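Beta-n-acetylhexosaminidase (Streptococcus pneumoniae, PDB 4AZI) hydrolyses terminal beta-linked N-acetylhexosamine residues from glycans, as one of the two family 20 glycoside hydrolase catalytic modules of the pneumococcal exo-beta-D-N-acetylglucosaminidase StrH. Local coordinates at residues 119-122 against 123-127; 137-140 against 141-145; 192-195 against 196-199; 210-213 against 214-218. The protein carries 2 engineered substitutions. All blocks are in the same frame, centred on the assembly; numbering follows the deposited sequence.

Interaction 1. Residues 119-122 against 123-127; sequences GHMD and AMLVA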
loop_
_atom_site.group_PDB
_atom_site.type_symbol
_atom_site.label_atom_id
_atom_site.label_comp_id
_atom_site.label_asym_id
_atom_site.label_seq_id
_atom_site.Cartn_x
_atom_site.Cartn_y
_atom_site.Cartn_z
ATOM N N GLY A 119 9.876 5.211 10.416
ATOM C CA GLY A 119 10.964 4.848 9.510
ATOM C C GLY A 119 10.612 5.286 8.108
ATOM O O GLY A 119 9.543 5.847 7.886
ATOM N N HIS A 120 11.512 5.046 7.158
ATOM C CA HIS A 120 11.262 5.347 5.745
ATOM C C HIS A 120 10.716 6.744 5.510
ATOM O O HIS A 120 9.787 6.944 4.720
ATOM C CB HIS A 120 10.345 4.288 5.144
ATOM C CG HIS A 120 10.980 2.928 5.045
ATOM N ND1 HIS A 120 11.936 2.638 4.133
ATOM C CD2 HIS A 120 10.763 1.762 5.772
ATOM C CE1 HIS A 120 12.309 1.353 4.278
ATOM N NE2 HIS A 120 11.588 0.819 5.281
ATOM N N MET A 121 11.306 7.719 6.193
ATOM C CA MET A 121 10.830 9.098 6.145
ATOM C C MET A 121 11.978 10.093 5.976
ATOM O O MET A 121 11.982 11.166 6.593
ATOM C CB MET A 121 9.991 9.424 7.389
ATOM C CG MET A 121 10.718 9.199 8.703
ATOM S SD MET A 121 9.785 9.697 10.151
ATOM C CE MET A 121 9.753 11.478 9.981
ATOM N N ASP A 122 12.925 9.747 5.100
ATOM C CA ASP A 122 14.066 10.611 4.772
ATOM C C ASP A 122 13.600 12.033 4.444
ATOM O O ASP A 122 14.173 13.017 4.912
ATOM C CB ASP A 122 14.830 10.070 3.551
ATOM C CG ASP A 122 15.250 8.605 3.689
ATOM O OD1 ASP A 122 14.411 7.749 4.050
ATOM O OD2 ASP A 122 16.426 8.300 3.384
ATOM N N ALA A 123 12.570 12.129 3.611
ATOM C CA ALA A 123 12.124 13.419 3.094
ATOM C C ALA A 123 11.571 14.308 4.195
ATOM O O ALA A 123 11.881 15.499 4.236
ATOM C CB ALA A 123 11.104 13.230 1.983
ATOM N N MET A 124 10.782 13.719 5.096
ATOM C CA MET A 124 10.180 14.458 6.204
ATOM C C MET A 124 11.232 14.955 7.191
ATOM O O MET A 124 11.092 16.041 7.745
ATOM C CB MET A 124 9.134 13.607 6.931
ATOM C CG MET A 124 7.931 13.215 6.086
ATOM S SD MET A 124 6.739 12.398 7.153
ATOM C CE MET A 124 5.920 11.270 6.039
ATOM N N LEU A 125 12.290 14.170 7.383
ATOM C CA LEU A 125 13.385 14.535 8.286
ATOM C C LEU A 125 14.122 15.798 7.843
ATOM O O LEU A 125 14.350 16.698 8.643
ATOM C CB LEU A 125 14.369 13.366 8.452
ATOM C CG LEU A 125 13.859 12.059 9.072
ATOM C CD1 LEU A 125 14.897 10.963 8.896
ATOM C CD2 LEU A 125 13.461 12.197 10.538
ATOM N N VAL A 126 14.494 15.855 6.566
ATOM C CA VAL A 126 15.146 17.027 5.988
ATOM C C VAL A 126 14.170 18.206 5.908
ATOM O O VAL A 126 14.548 19.360 6.159
ATOM C CB VAL A 126 15.721 16.700 4.585
ATOM C CG1 VAL A 126 16.278 17.944 3.906
ATOM C CG2 VAL A 126 16.794 15.615 4.690
ATOM N N ALA A 127 12.918 17.915 5.557
ATOM C CA ALA A 127 11.878 18.936 5.526
ATOM C C ALA A 127 11.748 19.607 6.892
ATOM O O ALA A 127 11.680 20.842 6.981
ATOM C CB ALA A 127 10.548 18.339 5.088
#

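Interaction 2. Residues 137-140 against 141-145; sequences QAHF and DKVSK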
loop_
_atom_site.group_PDB
_atom_site.type_symbol
_atom_site.label_atom_id
_atom_site.label_comp_id
_atom_site.label_asym_id
_atom_site.label_seq_id
_atom_site.Cartn_x
_atom_site.Cartn_y
_atom_site.Cartn_z
ATOM N N GLN A 137 16.243 13.280 13.781
ATOM C CA GLN A 137 16.690 11.930 13.460
ATOM C C GLN A 137 16.966 11.081 14.689
ATOM O O GLN A 137 17.534 11.554 15.673
ATOM C CB GLN A 137 17.943 11.956 12.587
ATOM C CG GLN A 137 17.784 12.682 11.261
ATOM C CD GLN A 137 18.198 14.143 11.343
ATOM O OE1 GLN A 137 18.403 14.683 12.429
ATOM N NE2 GLN A 137 18.321 14.789 10.188
ATOM N N ALA A 138 16.557 9.817 14.611
ATOM C CA ALA A 138 17.012 8.807 15.546
ATOM C C ALA A 138 18.523 8.696 15.400
ATOM O O ALA A 138 19.074 8.900 14.312
ATOM C CB ALA A 138 16.343 7.472 15.263
ATOM N N HIS A 139 19.181 8.374 16.500
ATOM C CA HIS A 139 20.630 8.356 16.592
ATOM C C HIS A 139 21.047 7.150 17.398
ATOM O O HIS A 139 20.850 7.105 18.616
ATOM C CB HIS A 139 21.075 9.679 17.223
ATOM C CG HIS A 139 22.565 9.808 17.454
ATOM N ND1 HIS A 139 23.094 10.843 18.138
ATOM C CD2 HIS A 139 23.633 9.001 17.077
ATOM C CE1 HIS A 139 24.427 10.709 18.193
ATOM N NE2 HIS A 139 24.759 9.586 17.541
ATOM N N PHE A 140 21.595 6.153 16.705
ATOM C CA PHE A 140 22.082 4.923 17.338
ATOM C C PHE A 140 23.560 4.699 16.983
ATOM O O PHE A 140 24.414 5.441 17.467
ATOM C CB PHE A 140 21.197 3.720 16.968
ATOM C CG PHE A 140 19.777 3.828 17.475
ATOM C CD1 PHE A 140 19.498 3.737 18.838
ATOM C CD2 PHE A 140 18.720 4.022 16.594
ATOM C CE1 PHE A 140 18.197 3.842 19.310
ATOM C CE2 PHE A 140 17.412 4.130 17.064
ATOM C CZ PHE A 140 17.154 4.037 18.421
ATOM N N ASP A 141 23.863 3.707 16.143
ATOM C CA ASP A 141 25.232 3.468 15.658
ATOM C C ASP A 141 25.763 4.651 14.865
ATOM O O ASP A 141 26.975 4.844 14.747
ATOM C CB ASP A 141 25.287 2.245 14.748
ATOM C CG ASP A 141 25.054 0.950 15.479
ATOM O OD1 ASP A 141 24.810 0.962 16.708
ATOM O OD2 ASP A 141 25.108 -0.091 14.803
ATOM N N LYS A 142 24.832 5.394 14.276
ATOM C CA LYS A 142 25.099 6.663 13.617
ATOM C C LYS A 142 23.799 7.447 13.574
ATOM O O LYS A 142 22.751 6.945 14.000
ATOM C CB LYS A 142 25.644 6.455 12.204
ATOM C CG LYS A 142 24.730 5.703 11.248
ATOM C CD LYS A 142 25.119 6.005 9.808
ATOM C CE LYS A 142 24.454 5.035 8.850
ATOM N NZ LYS A 142 24.535 5.477 7.429
ATOM N N VAL A 143 23.869 8.677 13.074
ATOM C CA VAL A 143 22.668 9.463 12.838
ATOM C C VAL A 143 21.918 8.860 11.656
ATOM O O VAL A 143 22.471 8.715 10.564
ATOM C CB VAL A 143 22.996 10.952 12.608
ATOM C CG1 VAL A 143 21.740 11.739 12.252
ATOM C CG2 VAL A 143 23.657 11.535 13.854
ATOM N N SER A 144 20.669 8.472 11.896
ATOM C CA SER A 144 19.857 7.845 10.855
ATOM C C SER A 144 19.470 8.850 9.783
ATOM O O SER A 144 19.250 10.032 10.063
ATOM C CB SER A 144 18.595 7.212 11.453
ATOM O OG SER A 144 17.713 6.801 10.423
ATOM N N LYS A 145 19.384 8.371 8.550
ATOM C CA LYS A 145 18.866 9.189 7.464
ATOM C C LYS A 145 17.407 8.879 7.163
ATOM O O LYS A 145 16.792 9.546 6.330
ATOM C CB LYS A 145 19.708 9.011 6.208
ATOM C CG LYS A 145 21.112 9.567 6.363
ATOM C CD LYS A 145 21.545 10.265 5.088
ATOM C CE LYS A 145 22.284 11.547 5.430
ATOM N NZ LYS A 145 21.372 12.657 5.819
#

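Interaction 3. Residues 192-195 against 196-199; sequences QGWY and YLKW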
loop_
_atom_site.group_PDB
_atom_site.type_symbol
_atom_site.label_atom_id
_atom_site.label_comp_id
_atom_site.label_asym_id
_atom_site.label_seq_id
_atom_site.Cartn_x
_atom_site.Cartn_y
_atom_site.Cartn_z
ATOM N N GLN A 192 18.491 -3.880 12.913
ATOM C CA GLN A 192 18.148 -4.432 14.227
ATOM C C GLN A 192 17.360 -3.410 15.039
ATOM O O GLN A 192 17.456 -3.370 16.268
ATOM C CB GLN A 192 19.411 -4.847 14.989
ATOM C CG GLN A 192 20.356 -5.746 14.204
ATOM C CD GLN A 192 21.680 -5.935 14.916
ATOM O OE1 GLN A 192 22.680 -5.302 14.567
ATOM N NE2 GLN A 192 21.683 -6.775 15.950
ATOM N N GLY A 193 16.564 -2.600 14.345
ATOM C CA GLY A 193 15.818 -1.498 14.957
ATOM C C GLY A 193 15.063 -1.829 16.227
ATOM O O GLY A 193 15.147 -1.095 17.204
ATOM N N TRP A 194 14.335 -2.942 16.223
ATOM C CA TRP A 194 13.488 -3.322 17.366
ATOM C C TRP A 194 14.284 -3.731 18.571
ATOM O O TRP A 194 13.943 -3.374 19.711
ATOM C CB TRP A 194 12.486 -4.405 16.950
ATOM C CG TRP A 194 11.830 -4.029 15.645
ATOM C CD1 TRP A 194 12.017 -4.607 14.391
ATOM C CD2 TRP A 194 10.941 -2.897 15.410
ATOM N NE1 TRP A 194 11.287 -3.941 13.428
ATOM C CE2 TRP A 194 10.619 -2.911 13.976
ATOM C CE3 TRP A 194 10.373 -1.923 16.219
ATOM C CZ2 TRP A 194 9.769 -1.982 13.408
ATOM C CZ3 TRP A 194 9.515 -0.988 15.628
ATOM C CH2 TRP A 194 9.231 -1.017 14.254
ATOM N N TYR A 195 15.353 -4.482 18.333
ATOM C CA TYR A 195 16.316 -4.808 19.372
ATOM C C TYR A 195 16.881 -3.523 20.012
ATOM O O TYR A 195 16.983 -3.442 21.229
ATOM C CB TYR A 195 17.421 -5.720 18.817
ATOM C CG TYR A 195 18.441 -6.172 19.845
ATOM C CD1 TYR A 195 18.070 -6.967 20.931
ATOM C CD2 TYR A 195 19.778 -5.810 19.722
ATOM C CE1 TYR A 195 19.009 -7.380 21.874
ATOM C CE2 TYR A 195 20.719 -6.212 20.657
ATOM C CZ TYR A 195 20.329 -6.990 21.732
ATOM O OH TYR A 195 21.273 -7.383 22.643
ATOM N N TYR A 196 17.192 -2.509 19.208
ATOM C CA TYR A 196 17.724 -1.236 19.740
ATOM C C TYR A 196 16.698 -0.447 20.557
ATOM O O TYR A 196 17.034 0.096 21.615
ATOM C CB TYR A 196 18.300 -0.356 18.634
ATOM C CG TYR A 196 19.709 -0.705 18.203
ATOM C CD1 TYR A 196 20.005 -1.946 17.629
ATOM C CD2 TYR A 196 20.743 0.221 18.334
ATOM C CE1 TYR A 196 21.294 -2.257 17.220
ATOM C CE2 TYR A 196 22.034 -0.081 17.912
ATOM C CZ TYR A 196 22.301 -1.319 17.361
ATOM O OH TYR A 196 23.575 -1.629 16.942
ATOM N N LEU A 197 15.451 -0.402 20.080
ATOM C CA LEU A 197 14.360 0.191 20.850
ATOM C C LEU A 197 14.202 -0.445 22.232
ATOM O O LEU A 197 14.120 0.272 23.229
ATOM C CB LEU A 197 13.028 0.115 20.092
ATOM C CG LEU A 197 12.774 1.095 18.941
ATOM C CD1 LEU A 197 11.413 0.792 18.344
ATOM C CD2 LEU A 197 12.834 2.544 19.410
ATOM N N LYS A 198 14.172 -1.777 22.298
ATOM C CA LYS A 198 13.994 -2.466 23.586
ATOM C C LYS A 198 15.172 -2.209 24.527
ATOM O O LYS A 198 14.980 -1.937 25.722
ATOM C CB LYS A 198 13.746 -3.974 23.394
ATOM C CG LYS A 198 12.371 -4.279 22.806
ATOM C CD LYS A 198 11.965 -5.742 22.957
ATOM C CE LYS A 198 10.475 -5.896 22.671
ATOM N NZ LYS A 198 9.996 -7.302 22.474
ATOM N N TRP A 199 16.376 -2.277 23.963
ATOM C CA TRP A 199 17.626 -1.999 24.670
ATOM C C TRP A 199 17.605 -0.651 25.324
ATOM O O TRP A 199 18.026 -0.503 26.468
ATOM C CB TRP A 199 18.796 -2.073 23.693
ATOM C CG TRP A 199 20.154 -1.898 24.332
ATOM C CD1 TRP A 199 20.794 -0.705 24.665
ATOM C CD2 TRP A 199 21.086 -2.954 24.732
ATOM N NE1 TRP A 199 22.020 -0.950 25.228
ATOM C CE2 TRP A 199 22.257 -2.276 25.299
ATOM C CE3 TRP A 199 21.070 -4.344 24.680
ATOM C CZ2 TRP A 199 23.350 -2.977 25.782
ATOM C CZ3 TRP A 199 22.181 -5.042 25.176
ATOM C CH2 TRP A 199 23.292 -4.370 25.711
#

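Interaction 4. Residues 210-213 against 214-218; sequences ANTL and AAMAK. With BCN (bicine), chain J.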
loop_
_atom_site.group_PDB
_atom_site.type_symbol
_atom_site.label_atom_id
_atom_site.label_comp_id
_atom_site.label_asym_id
_atom_site.label_seq_id
_atom_site.Cartn_x
_atom_site.Cartn_y
_atom_site.Cartn_z
ATOM N N ALA A 210 2.546 4.329 17.468
ATOM C CA ALA A 210 1.803 3.444 16.573
ATOM C C ALA A 210 0.311 3.465 16.899
ATOM O O ALA A 210 -0.529 3.555 15.998
ATOM C CB ALA A 210 2.355 2.028 16.634
ATOM N N ASN A 211 -0.008 3.415 18.191
ATOM C CA ASN A 211 -1.383 3.437 18.648
ATOM C C ASN A 211 -2.054 4.787 18.344
ATOM O O ASN A 211 -3.224 4.837 17.930
ATOM C CB ASN A 211 -1.450 3.096 20.148
ATOM C CG ASN A 211 -1.070 1.647 20.451
ATOM O OD1 ASN A 211 -1.061 0.792 19.562
ATOM N ND2 ASN A 211 -0.761 1.362 21.727
ATOM N N THR A 212 -1.301 5.872 18.523
ATOM C CA THR A 212 -1.767 7.208 18.166
ATOM C C THR A 212 -2.211 7.291 16.694
ATOM O O THR A 212 -3.336 7.736 16.398
ATOM C CB THR A 212 -0.704 8.279 18.503
ATOM O OG1 THR A 212 -0.520 8.316 19.930
ATOM C CG2 THR A 212 -1.138 9.647 18.022
ATOM N N LEU A 213 -1.336 6.850 15.785
ATOM C CA LEU A 213 -1.650 6.852 14.355
ATOM C C LEU A 213 -2.851 5.971 13.988
ATOM O O LEU A 213 -3.585 6.285 13.040
ATOM C CB LEU A 213 -0.431 6.463 13.505
ATOM C CG LEU A 213 0.763 7.424 13.494
ATOM C CD1 LEU A 213 1.639 7.132 12.288
ATOM C CD2 LEU A 213 0.325 8.885 13.481
ATOM N N ALA A 214 -3.024 4.872 14.726
ATOM C CA ALA A 214 -4.176 3.973 14.566
ATOM C C ALA A 214 -5.452 4.687 14.998
ATOM O O ALA A 214 -6.454 4.698 14.268
ATOM C CB ALA A 214 -3.974 2.688 15.375
ATOM N N ALA A 215 -5.401 5.312 16.174
ATOM C CA ALA A 215 -6.520 6.106 16.687
ATOM C C ALA A 215 -6.894 7.243 15.736
ATOM O O ALA A 215 -8.074 7.546 15.534
ATOM C CB ALA A 215 -6.179 6.663 18.054
ATOM N N MET A 216 -5.876 7.865 15.152
ATOM C CA MET A 216 -6.078 8.995 14.279
ATOM C C MET A 216 -6.830 8.543 13.038
ATOM O O MET A 216 -7.757 9.224 12.579
ATOM C CB MET A 216 -4.735 9.611 13.909
ATOM C CG MET A 216 -4.255 10.676 14.882
ATOM S SD MET A 216 -2.532 11.143 14.629
ATOM C CE MET A 216 -2.522 11.688 12.911
ATOM N N ALA A 217 -6.418 7.387 12.522
ATOM C CA ALA A 217 -7.024 6.769 11.358
ATOM C C ALA A 217 -8.501 6.535 11.614
ATOM O O ALA A 217 -9.334 6.934 10.807
ATOM C CB ALA A 217 -6.327 5.452 11.027
ATOM N N LYS A 218 -8.814 5.915 12.758
ATOM C CA LYS A 218 -10.181 5.542 13.095
ATOM C C LYS A 218 -11.120 6.725 13.315
ATOM O O LYS A 218 -12.298 6.656 12.947
ATOM C CB LYS A 218 -10.205 4.612 14.325
ATOM C CG LYS A 218 -9.723 3.189 14.035
ATOM C CD LYS A 218 -9.803 2.276 15.254
ATOM C CE LYS A 218 -8.617 2.438 16.198
ATOM N NZ LYS A 218 -8.729 1.503 17.362
HETATM N N1 BCN J . -5.467 9.142 21.164
HETATM C C1 BCN J . -6.193 9.918 20.121
HETATM C C2 BCN J . -5.303 10.361 18.947
HETATM O O21 BCN J . -4.251 10.984 19.216
HETATM O O22 BCN J . -5.712 10.081 17.799
HETATM C C3 BCN J . -4.348 8.299 20.675
HETATM C C4 BCN J . -3.625 7.557 21.809
HETATM O O4 BCN J . -3.595 6.156 21.509
HETATM C C5 BCN J . -6.414 8.497 22.118
HETATM C C6 BCN J . -7.152 7.268 21.548
HETATM O O6 BCN J . -8.499 7.623 21.218
#

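Interaction 1. Residues 119-122 against 123-127
M121 meets M124 and L125 across the first turn of helix 122-130, which follows the third strand (110-117) of the TIM barrel; M121 occupies the N-cap position. Two backbone bonds start the helix. L125 N gives its hydrogen to M121 O at 3.1 Å. V126 N reaches D122 O at 3.3 Å, a weak bond. Side-chain carbons also pack on these carbonyl oxygens: L125 CG comes to 3.2 Å from M121 O, and V126 CG2 stands near D122 O.

Polar neighbours fix the approach to the helix. H120, part of the pocket for the bound inhibitor, is hydrogen-bonded through NE2 to E183 and through ND1 to D49, while the backbone of A123 also bonds to D49. The carboxylates of D122 and D49 come close to each other.

The apolar part rests on the M121 thioether. With CG wedged between backbone N and carbonyl carbon (chi1 57°) and the chain bent at its end, the M121 side chain crosses those of M124 and L125 at about a right angle, and its methyl does the touching: M121 CE lies 3.8 Å from M124 CB and 3.8 Å from L125 CD2.

Interaction 2. Residues 137-140 against 141-145
V143 places its CG2 methyl over one face of the H139 imidazole, 4.1 Å from the ring centroid and 11° off the ring normal, a CH-pi contact. H139 reaches it because CG stands anti to the backbone N (chi1 177°), which lays the ring across the neighbouring strand. The other branch of the valine serves a second partner: V143 CG1 packs 3.8 Å from Q137 CB, two residues back on the same strand as H139. Beside it, Q137 CG rests 3.3 Å from S144 O, and the bend at chi2 (93°) leads the amide onward to a hydrogen bond from Q137 NE2 to E129.

These contacts decorate a small beta hairpin, strands 137-139 and 143-144, in which H139 and V143 form an antiparallel non-hydrogen-bonded pair. Backbone bonds flank that pair. S144 N bonds to A138 O, 2.9 Å away, whereas F140 N meets K142 O at 3.0 Å from well above the carbonyl plane, closing the turn through D141.

At the turn, the F140 side chain touches Y184, A185 and T189. S144 CB packs 3.4 Å from A138 O, while its hydroxyl is engaged with the backbone N of T146 and T147 and with D187: S144 OG bonds to D187 OD1, and K145 N to D187 OD2.

Interaction 3. Residues 192-195 against 196-199
Y195 and W199 run side by side, pointing the same way, one turn apart on the short helix 193-199, in the segment that follows strand 176-180 of the eight-stranded TIM barrel. They make a first ridge, in which the phenol end of Y195 rests along the benzo part of the indole: Y195 OH is 3.6 Å from W199 CZ3, and Y195 CZ is 4.0 Å from W199 CE3. Both side chains start with CG anti to the backbone N (chi1 -177° and -176°), which sends the two rings out in step.

W194 and L197 make a second ridge. One leucine methyl is the bump that rests against the six-membered ring of the indole, with L197 CD1 3.6 Å from W194 CE3, while the leucine CB settles near W194 O. The ring of Y196 swings back toward the start of the helix and fits against the N-cap residue. Its edge is turned to the N-cap carbonyl, Y196 CD1 lying 3.2 Å from Q192 O, and Q192 CB sits beside the CD1-CE1 edge, 3.9 Å from Y196 CE1. That carbonyl also accepts the first helical bond, from Y196 N at 3.1 Å; L197, K198 and W199 repeat the i to i+4 pattern onto G193, W194 and Y195.

The W194-L197 ridge faces inward, touching Y184 in a loop and F206 of helix 203-219; W194 meets F206 edge-to-face, and its NE1 is hydrogen-bonded to Y257 of the inhibitor pocket. Y196 OH is hydrogen-bonded to D141, so the helix contacts both the hairpin of strands 137-139 and 143-144 and helix 203-219.

Interaction 4. Residues 210-213 against 214-218
A210 O accepts from A214 N, the first of four successive i to i+4 bonds in the middle of helix 203-219. A214 CB tucks over this turn, 3.4 Å from N211 O.

N211 O takes the next bond, from A215 N at 2.8 Å. The N211 side chain turns off the helix, where OD1 and ND2 are both held by backbone atoms, the N of D242 and the O of Q240; this pins the amide in one orientation. The backbone carbon of N211 lies near bicine O4.

T212 receives M216 N on its carbonyl. With OG1 set beside the backbone N (chi1 -65°), the hydroxyl is hydrogen-bonded to E208 O one turn earlier and lies near the ligand carbon C4. The other branch, T212 CG2, stands 3.6 Å from bicine O21 and 4.0 Å from M216 SD, crossing the methionine at a slant.

L213 completes the run. Its carbonyl takes A217 N from well above the carbonyl plane, and its CD2 lies alongside the methionine, 3.8 Å from M216 SD. M216 thus has its sulfur against both L213 and T212, and M216 CG is 3.3 Å from bicine O22; A215 CB approaches the same oxygen to 3.5 Å.

On the barrel side, L213 and A214 touch F179 of strand 176-180, as in the helix layer of a TIM barrel; on another side N211, T212, A215 and M216, with E219, form the bicine site.

The four contacts follow one another along the chain within the family 20 catalytic domain, a barrel of eight parallel strands. Interactions 1 and 2 have centres about 12 Å apart and touch where D122 CG and L125 CD1 pack against K145 O and L125 CD1 also meets Q137 CG, tying helix 122-130 to the hairpin that follows it. Interaction 2 meets interaction 3, about 13 Å away between centres, through packing of F140 on Y196. Interaction 4 touches none of the others; its centre is about 22 Å from that of interaction 3, on the next helix. Interaction 1 contributes H120 to the inhibitor pocket and interaction 3 backs it through Y257, whereas interaction 4 carries the separate bicine site.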